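Local coordinates for protein MymaA.19257.a.B3 (Mycobacterium marinum, PDB 6Q10) that is of unknown function but forms the soluble, LytR_C-family part of a predicted membrane-anchored mycobacterial secreted protein, probably working at the cell envelope, at residues A90-A95 and K149-S154; G49-L54 and T119-N124; D64-D69 and Q77-T82. All blocks are in the same frame, centred on the assembly; numbering follows the deposited sequence.

Contact 1: residues A90-A95 and K149-S154; sequences AVWLVA and KIHASS
The aromatic part of this contact is a face-to-face stack between the six-membered ring of Trp92 and the imidazole of His151. The ring centroids lie 3.5 Å apart and the planes are only 8° from parallel, so the flat groups overlap broadly although their side chains reach in from opposite directions. Trp92 has CG anti to its backbone nitrogen (chi1 -164°), which carries the indole out to the histidine. Two wide, flat groups suit this place because the axes of the helices 90-94 and 149-153 stay 10.7 Å apart while running at 54° to each other. The stack thus pins the C-terminal helix 144-153 beside helix 85-94, which packs against the sheet through Val91 and Trp92; close by, the Cys97–Cys155 disulfide ties together the chain beyond both segments. Aliphatic groups flank the rings: Leu93 CD2 meets Ile150 CD1 at 4.2 Å, an apolar pair, and lies oblique to the imidazole, 3.9 Å from His151 NE2. Ile150 CG2 lies near the rim of the imidazole face opposite Trp92. Among polar side chains, the small Ser154 folds back onto its own helix, OG donating to Ile150 O at 2.7 Å.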
# COMPACT_ATOMS: atom_id res chain seq x y z
N ALA A 90 -5.83 -0.27 -1.98
CA ALA A 90 -5.19 -0.07 -3.28
C ALA A 90 -3.68 -0.26 -3.19
O ALA A 90 -3.08 -0.93 -4.04
CB ALA A 90 -5.53 1.34 -3.82
N VAL A 91 -3.05 0.34 -2.17
CA VAL A 91 -1.61 0.14 -1.98
C VAL A 91 -1.30 -1.34 -1.76
O VAL A 91 -0.29 -1.86 -2.25
CB VAL A 91 -1.11 1.00 -0.80
CG1 VAL A 91 0.39 0.77 -0.59
CG2 VAL A 91 -1.38 2.48 -1.10
N TRP A 92 -2.16 -2.05 -1.03
CA TRP A 92 -1.88 -3.44 -0.71
C TRP A 92 -1.85 -4.34 -1.94
O TRP A 92 -1.23 -5.40 -1.91
CB TRP A 92 -2.93 -3.91 0.32
CG TRP A 92 -2.65 -5.17 1.07
CD1 TRP A 92 -1.45 -5.59 1.57
CD2 TRP A 92 -3.62 -6.15 1.44
NE1 TRP A 92 -1.63 -6.78 2.25
CE2 TRP A 92 -2.95 -7.16 2.15
CE3 TRP A 92 -4.99 -6.29 1.19
CZ2 TRP A 92 -3.62 -8.28 2.65
CZ3 TRP A 92 -5.65 -7.40 1.70
CH2 TRP A 92 -4.96 -8.37 2.41
N LEU A 93 -2.53 -3.94 -3.02
CA LEU A 93 -2.45 -4.67 -4.27
C LEU A 93 -1.02 -4.76 -4.78
O LEU A 93 -0.61 -5.79 -5.32
CB LEU A 93 -3.32 -3.99 -5.32
CG LEU A 93 -4.81 -4.06 -5.04
CD1 LEU A 93 -5.51 -3.10 -6.01
CD2 LEU A 93 -5.35 -5.49 -5.21
N VAL A 94 -0.27 -3.65 -4.67
CA VAL A 94 1.07 -3.61 -5.25
C VAL A 94 2.15 -3.81 -4.18
O VAL A 94 3.32 -3.98 -4.54
CB VAL A 94 1.29 -2.30 -6.04
CG1 VAL A 94 0.37 -2.31 -7.29
CG2 VAL A 94 1.01 -1.05 -5.18
N ALA A 95 1.78 -3.83 -2.90
CA ALA A 95 2.70 -4.21 -1.82
C ALA A 95 2.04 -5.30 -0.98
O ALA A 95 1.75 -5.11 0.21
CB ALA A 95 3.04 -2.99 -0.97
N LYS A 149 -8.10 -13.45 -4.85
CA LYS A 149 -7.06 -14.38 -5.27
C LYS A 149 -5.67 -13.80 -5.01
O LYS A 149 -4.76 -14.52 -4.57
CB LYS A 149 -7.22 -14.74 -6.75
CG LYS A 149 -6.06 -15.58 -7.27
CD LYS A 149 -6.13 -15.77 -8.78
CE LYS A 149 -4.85 -16.39 -9.33
NZ LYS A 149 -4.85 -16.42 -10.82
N ILE A 150 -5.47 -12.52 -5.30
CA ILE A 150 -4.17 -11.90 -5.07
C ILE A 150 -3.76 -12.07 -3.62
O ILE A 150 -2.65 -12.52 -3.31
CB ILE A 150 -4.23 -10.42 -5.49
CG1 ILE A 150 -4.39 -10.35 -7.00
CG2 ILE A 150 -2.98 -9.65 -5.02
CD1 ILE A 150 -4.91 -9.01 -7.51
N HIS A 151 -4.66 -11.74 -2.71
CA HIS A 151 -4.29 -11.75 -1.30
C HIS A 151 -4.32 -13.14 -0.70
O HIS A 151 -3.59 -13.40 0.27
CB HIS A 151 -5.19 -10.77 -0.55
CG HIS A 151 -4.99 -9.38 -1.01
ND1 HIS A 151 -3.75 -8.79 -1.02
CD2 HIS A 151 -5.84 -8.48 -1.55
CE1 HIS A 151 -3.85 -7.57 -1.51
NE2 HIS A 151 -5.11 -7.35 -1.83
N ALA A 152 -5.08 -14.07 -1.26
CA ALA A 152 -5.09 -15.40 -0.68
C ALA A 152 -3.89 -16.21 -1.09
O ALA A 152 -3.62 -17.25 -0.47
CB ALA A 152 -6.33 -16.17 -1.12
N SER A 153 -3.19 -15.81 -2.15
CA SER A 153 -2.18 -16.65 -2.77
C SER A 153 -0.78 -16.11 -2.60
O SER A 153 0.17 -16.75 -3.06
CB SER A 153 -2.47 -16.84 -4.26
OG SER A 153 -2.38 -15.62 -4.97
N SER A 154 -0.62 -14.96 -1.96
CA SER A 154 0.66 -14.27 -1.89
C SER A 154 1.44 -14.61 -0.63
O SER A 154 0.88 -15.05 0.38
CB SER A 154 0.43 -12.76 -1.97
OG SER A 154 0.07 -12.44 -3.31

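Contact 2: residues G49-L54 and T119-N124; sequences GALKDL and TTLAHN
Leu121 carries this contact almost alone: one methyl of its isobutyl fork, CD1, touches Ala50, Leu51 and Leu54 of the helix. It sits 3.7 Å from Ala50 CB, where the short alanine side chain lets the methyl come close to the helix. The leucine's CA-CB bond already points at the helix, and with chi2 177° CD1 stands anti to CA, extending the chain so that this methyl leads. Leu51 contributes from the more buried side. Its side chain crosses that of Leu121 at about a right angle, and CD2 approaches Leu121 CD1 at 3.8 Å. The same leucine also packs on Val32 and Val34 of strand 32-36, so a branched, purely apolar residue is well matched to a position between sheet and loop. One turn after Ala50, Leu54 slides past Leu121 in the opposite direction, its CD1 lying 3.8 Å from Leu121 CD1. Val94 of helix 85-94 packs against all three leucines. Helix 43-54 is the connection of a beta-alpha-beta crossover between the parallel neighbouring strands 32-36 and 60-63, and the irregular 119-124 runs past its C-terminal half and inserts Leu121. This loop then enters helix 125-132, whose N-cap is Asn124, with OD1 accepting from Ile127 N. Because the closest approaches between the two segments are all between methyl groups, this interface lacks the directionality of polar bonds: it rests on shape and on the removal of aliphatic surface from water, over a modest 144 Å² in all.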
# COMPACT_ATOMS: atom_id res chain seq x y z
N GLY A 49 7.82 7.23 -7.02
CA GLY A 49 7.76 7.44 -8.47
C GLY A 49 7.09 6.28 -9.18
O GLY A 49 6.31 6.49 -10.12
N ALA A 50 7.36 5.05 -8.74
CA ALA A 50 6.72 3.89 -9.37
C ALA A 50 5.21 3.90 -9.15
O ALA A 50 4.45 3.54 -10.07
CB ALA A 50 7.33 2.60 -8.82
N LEU A 51 4.77 4.30 -7.96
CA LEU A 51 3.34 4.46 -7.68
C LEU A 51 2.72 5.54 -8.56
O LEU A 51 1.62 5.36 -9.11
CB LEU A 51 3.12 4.80 -6.21
CG LEU A 51 3.41 3.66 -5.22
CD1 LEU A 51 3.34 4.24 -3.84
CD2 LEU A 51 2.34 2.55 -5.36
N LYS A 52 3.39 6.68 -8.68
CA LYS A 52 2.89 7.72 -9.58
C LYS A 52 2.72 7.19 -10.99
O LYS A 52 1.71 7.45 -11.65
CB LYS A 52 3.84 8.93 -9.56
CG LYS A 52 3.26 10.14 -10.29
CD LYS A 52 4.21 11.31 -10.25
CE LYS A 52 3.65 12.51 -11.01
NZ LYS A 52 4.35 13.75 -10.60
N ASP A 53 3.69 6.40 -11.47
CA ASP A 53 3.62 5.87 -12.83
C ASP A 53 2.42 4.95 -13.01
O ASP A 53 1.89 4.85 -14.14
CB ASP A 53 4.90 5.13 -13.17
CG ASP A 53 6.09 6.05 -13.32
OD1 ASP A 53 5.85 7.27 -13.47
OD2 ASP A 53 7.23 5.56 -13.31
N LEU A 54 1.99 4.26 -11.95
CA LEU A 54 0.81 3.40 -12.00
C LEU A 54 -0.50 4.18 -11.95
O LEU A 54 -1.56 3.60 -12.20
CB LEU A 54 0.81 2.41 -10.82
CG LEU A 54 1.92 1.38 -10.80
CD1 LEU A 54 1.86 0.72 -9.45
CD2 LEU A 54 1.76 0.36 -11.93
N THR A 119 11.72 -4.97 -2.23
CA THR A 119 12.49 -4.79 -3.46
C THR A 119 11.72 -3.90 -4.43
O THR A 119 12.06 -2.73 -4.58
CB THR A 119 12.86 -6.13 -4.10
OG1 THR A 119 11.69 -6.94 -4.23
CG2 THR A 119 13.93 -6.86 -3.27
N THR A 120 10.65 -4.41 -5.05
CA THR A 120 9.87 -3.67 -6.02
C THR A 120 8.38 -3.86 -5.75
O THR A 120 7.97 -4.78 -5.03
CB THR A 120 10.18 -4.14 -7.46
OG1 THR A 120 9.78 -5.50 -7.60
CG2 THR A 120 11.66 -4.03 -7.76
N LEU A 121 7.57 -2.96 -6.30
CA LEU A 121 6.13 -3.18 -6.30
C LEU A 121 5.79 -4.46 -7.06
O LEU A 121 6.49 -4.87 -7.99
CB LEU A 121 5.41 -2.00 -6.96
CG LEU A 121 5.57 -0.64 -6.28
CD1 LEU A 121 4.85 0.38 -7.13
CD2 LEU A 121 4.99 -0.71 -4.89
N ALA A 122 4.70 -5.09 -6.64
CA ALA A 122 4.25 -6.31 -7.28
C ALA A 122 3.45 -5.98 -8.53
O ALA A 122 2.73 -4.99 -8.58
CB ALA A 122 3.37 -7.14 -6.33
N HIS A 123 3.58 -6.85 -9.53
CA HIS A 123 2.76 -6.71 -10.72
C HIS A 123 2.64 -8.06 -11.40
O HIS A 123 3.58 -8.86 -11.42
CB HIS A 123 3.34 -5.67 -11.70
CG HIS A 123 4.54 -6.14 -12.45
ND1 HIS A 123 4.46 -6.73 -13.70
CD2 HIS A 123 5.86 -6.10 -12.14
CE1 HIS A 123 5.67 -7.03 -14.12
NE2 HIS A 123 6.54 -6.67 -13.20
N ASN A 124 1.46 -8.30 -11.94
CA ASN A 124 1.16 -9.50 -12.70
C ASN A 124 -0.14 -9.21 -13.42
O ASN A 124 -0.69 -8.12 -13.28
CB ASN A 124 1.11 -10.76 -11.81
CG ASN A 124 0.08 -10.67 -10.71
OD1 ASN A 124 -1.03 -10.18 -10.91
ND2 ASN A 124 0.46 -11.12 -9.52

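Contact 3: residues D64-D69 and Q77-T82; sequences DPVYAD and QIRFGT
Arg79 reaches Asp64 end-on, each terminal nitrogen serving its own carboxylate oxygen: NH1 donates to Asp64 OD1 at 2.9 Å, nearly straight at 164°, and NH2 donates to Asp64 OD2 at 3.0 Å. This salt bridge is not coplanar, since carboxylate and guanidinium planes stand 54° apart and both oxygens are met from above the carboxylate plane. The other face of the carboxylate is used by the loop itself. Val66 N donates to Asp64 OD1 at 3.0 Å, forming an Asx turn, while Tyr67 N bonds Asp64 OD2 at 3.1 Å, so each oxygen holds two donors from opposite faces. Aspartate suits the position because its short side chain can serve the arginine and fold the following backbone at once. On the strand side, Gln77 OE1 takes two more arginine N-H groups side-on, from Arg79 NE and from Arg79 NH2, both at 2.9 Å and in the guanidinium plane. The same amide uses its other end as donor, Gln77 NE2 meeting Tyr67 OH at 3.1 Å. An extended arginine chain from CG to NE (chi2 175°) carries the charge from strand 76-80 to the loop after strand 60-63, which lies three places away in the sheet, past 110-114 and 32-36; it runs along the sheet face opposite Ile78 and helix 85-94. Val113 of strand 110-114 touches both charged side chains. Val66 CG2 lies obliquely beside the guanidinium, and the Tyr67 ring offers its edge to Arg79 NH2. With four guanidinium N-H groups engaged, the arginine's rotation is fixed, and the adjacent opposite charges, largely buried, should favour the ionised forms of both; the loop's fold is thereby coupled to the strand.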
# COMPACT_ATOMS: atom_id res chain seq x y z
N ASP A 64 11.00 7.06 7.63
CA ASP A 64 10.02 6.68 8.66
C ASP A 64 10.49 7.08 10.05
O ASP A 64 11.55 6.63 10.49
CB ASP A 64 9.80 5.17 8.63
CG ASP A 64 8.87 4.72 9.74
OD1 ASP A 64 8.02 5.53 10.16
OD2 ASP A 64 9.00 3.56 10.18
N PRO A 65 9.74 7.92 10.79
CA PRO A 65 10.17 8.26 12.15
C PRO A 65 9.95 7.15 13.17
O PRO A 65 10.60 7.19 14.23
CB PRO A 65 9.33 9.50 12.49
CG PRO A 65 8.15 9.45 11.61
CD PRO A 65 8.50 8.61 10.38
N VAL A 66 9.07 6.18 12.89
CA VAL A 66 8.79 5.15 13.88
C VAL A 66 9.98 4.21 14.02
O VAL A 66 10.51 4.00 15.13
CB VAL A 66 7.51 4.37 13.52
CG1 VAL A 66 7.28 3.25 14.54
CG2 VAL A 66 6.32 5.31 13.48
N TYR A 67 10.44 3.66 12.91
CA TYR A 67 11.61 2.79 12.88
C TYR A 67 12.88 3.57 12.53
O TYR A 67 13.69 3.15 11.71
CB TYR A 67 11.39 1.63 11.91
CG TYR A 67 10.32 0.66 12.37
CD1 TYR A 67 10.65 -0.46 13.13
CD2 TYR A 67 8.99 0.88 12.08
CE1 TYR A 67 9.67 -1.34 13.57
CE2 TYR A 67 8.00 0.01 12.50
CZ TYR A 67 8.34 -1.09 13.26
OH TYR A 67 7.34 -1.95 13.67
N ALA A 68 13.05 4.73 13.16
CA ALA A 68 14.19 5.58 12.84
C ALA A 68 15.51 5.01 13.34
O ALA A 68 16.56 5.23 12.72
CB ALA A 68 13.97 6.99 13.40
N ASP A 69 15.50 4.28 14.46
CA ASP A 69 16.75 3.83 15.07
C ASP A 69 17.05 2.37 14.82
O ASP A 69 18.20 1.95 15.00
CB ASP A 69 16.71 4.10 16.57
CG ASP A 69 16.72 5.57 16.88
OD1 ASP A 69 17.61 6.26 16.35
OD2 ASP A 69 15.84 6.04 17.63
N GLN A 77 5.17 -2.10 5.93
CA GLN A 77 3.88 -1.91 6.59
C GLN A 77 3.04 -0.96 5.77
O GLN A 77 3.57 -0.13 5.04
CB GLN A 77 4.02 -1.31 8.01
CG GLN A 77 4.83 -2.17 8.90
CD GLN A 77 5.12 -1.53 10.23
OE1 GLN A 77 5.07 -0.29 10.38
NE2 GLN A 77 5.44 -2.37 11.22
N ILE A 78 1.72 -1.08 5.88
CA ILE A 78 0.81 -0.06 5.39
C ILE A 78 0.04 0.45 6.59
O ILE A 78 -0.62 -0.33 7.28
CB ILE A 78 -0.13 -0.60 4.31
CG1 ILE A 78 0.68 -1.12 3.12
CG2 ILE A 78 -1.08 0.52 3.81
CD1 ILE A 78 -0.18 -1.88 2.09
N ARG A 79 0.18 1.75 6.88
CA ARG A 79 -0.41 2.36 8.07
C ARG A 79 -1.49 3.34 7.63
O ARG A 79 -1.27 4.14 6.71
CB ARG A 79 0.65 3.08 8.90
CG ARG A 79 1.86 2.26 9.31
CD ARG A 79 2.85 3.17 10.01
NE ARG A 79 4.09 2.45 10.28
CZ ARG A 79 5.27 3.03 10.44
NH1 ARG A 79 5.39 4.35 10.35
NH2 ARG A 79 6.36 2.28 10.67
N PHE A 80 -2.64 3.29 8.29
CA PHE A 80 -3.79 4.07 7.83
C PHE A 80 -4.77 4.21 8.97
O PHE A 80 -4.69 3.51 9.98
CB PHE A 80 -4.48 3.39 6.63
CG PHE A 80 -4.88 1.98 6.92
CD1 PHE A 80 -6.17 1.67 7.31
CD2 PHE A 80 -3.96 0.95 6.79
CE1 PHE A 80 -6.53 0.36 7.58
CE2 PHE A 80 -4.32 -0.36 7.06
CZ PHE A 80 -5.60 -0.65 7.47
N GLY A 81 -5.72 5.13 8.80
CA GLY A 81 -6.89 5.20 9.65
C GLY A 81 -8.11 4.71 8.88
O GLY A 81 -8.06 4.47 7.68
N THR A 82 -9.23 4.66 9.59
CA THR A 82 -10.42 4.09 8.98
C THR A 82 -10.81 4.84 7.70
O THR A 82 -11.21 4.21 6.71
CB THR A 82 -11.56 4.08 9.99
OG1 THR A 82 -11.17 3.27 11.10
CG2 THR A 82 -12.81 3.50 9.35

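From the N terminus, helix segment 49-54 opens contact 2 first. Before its partner arrives, contact 3 both opens and closes, drawing the short excursion between strands 60-63 and 76-80 back onto the sheet; it is therefore enclosed by contact 2's loop. Helix 85-94 then opens contact 1 at 90-95, contact 2 closes at 119-124, and contact 1 closes last at 149-154, so these two cross. They also touch, for Val94 O probably accepts from Ala122 N, a second anchor for the loop 119-124. Contact 3 is about 19 Å from each of the others between centres, yet Ile78 CD1 packs on Val91 and Trp92, joining strand to helix.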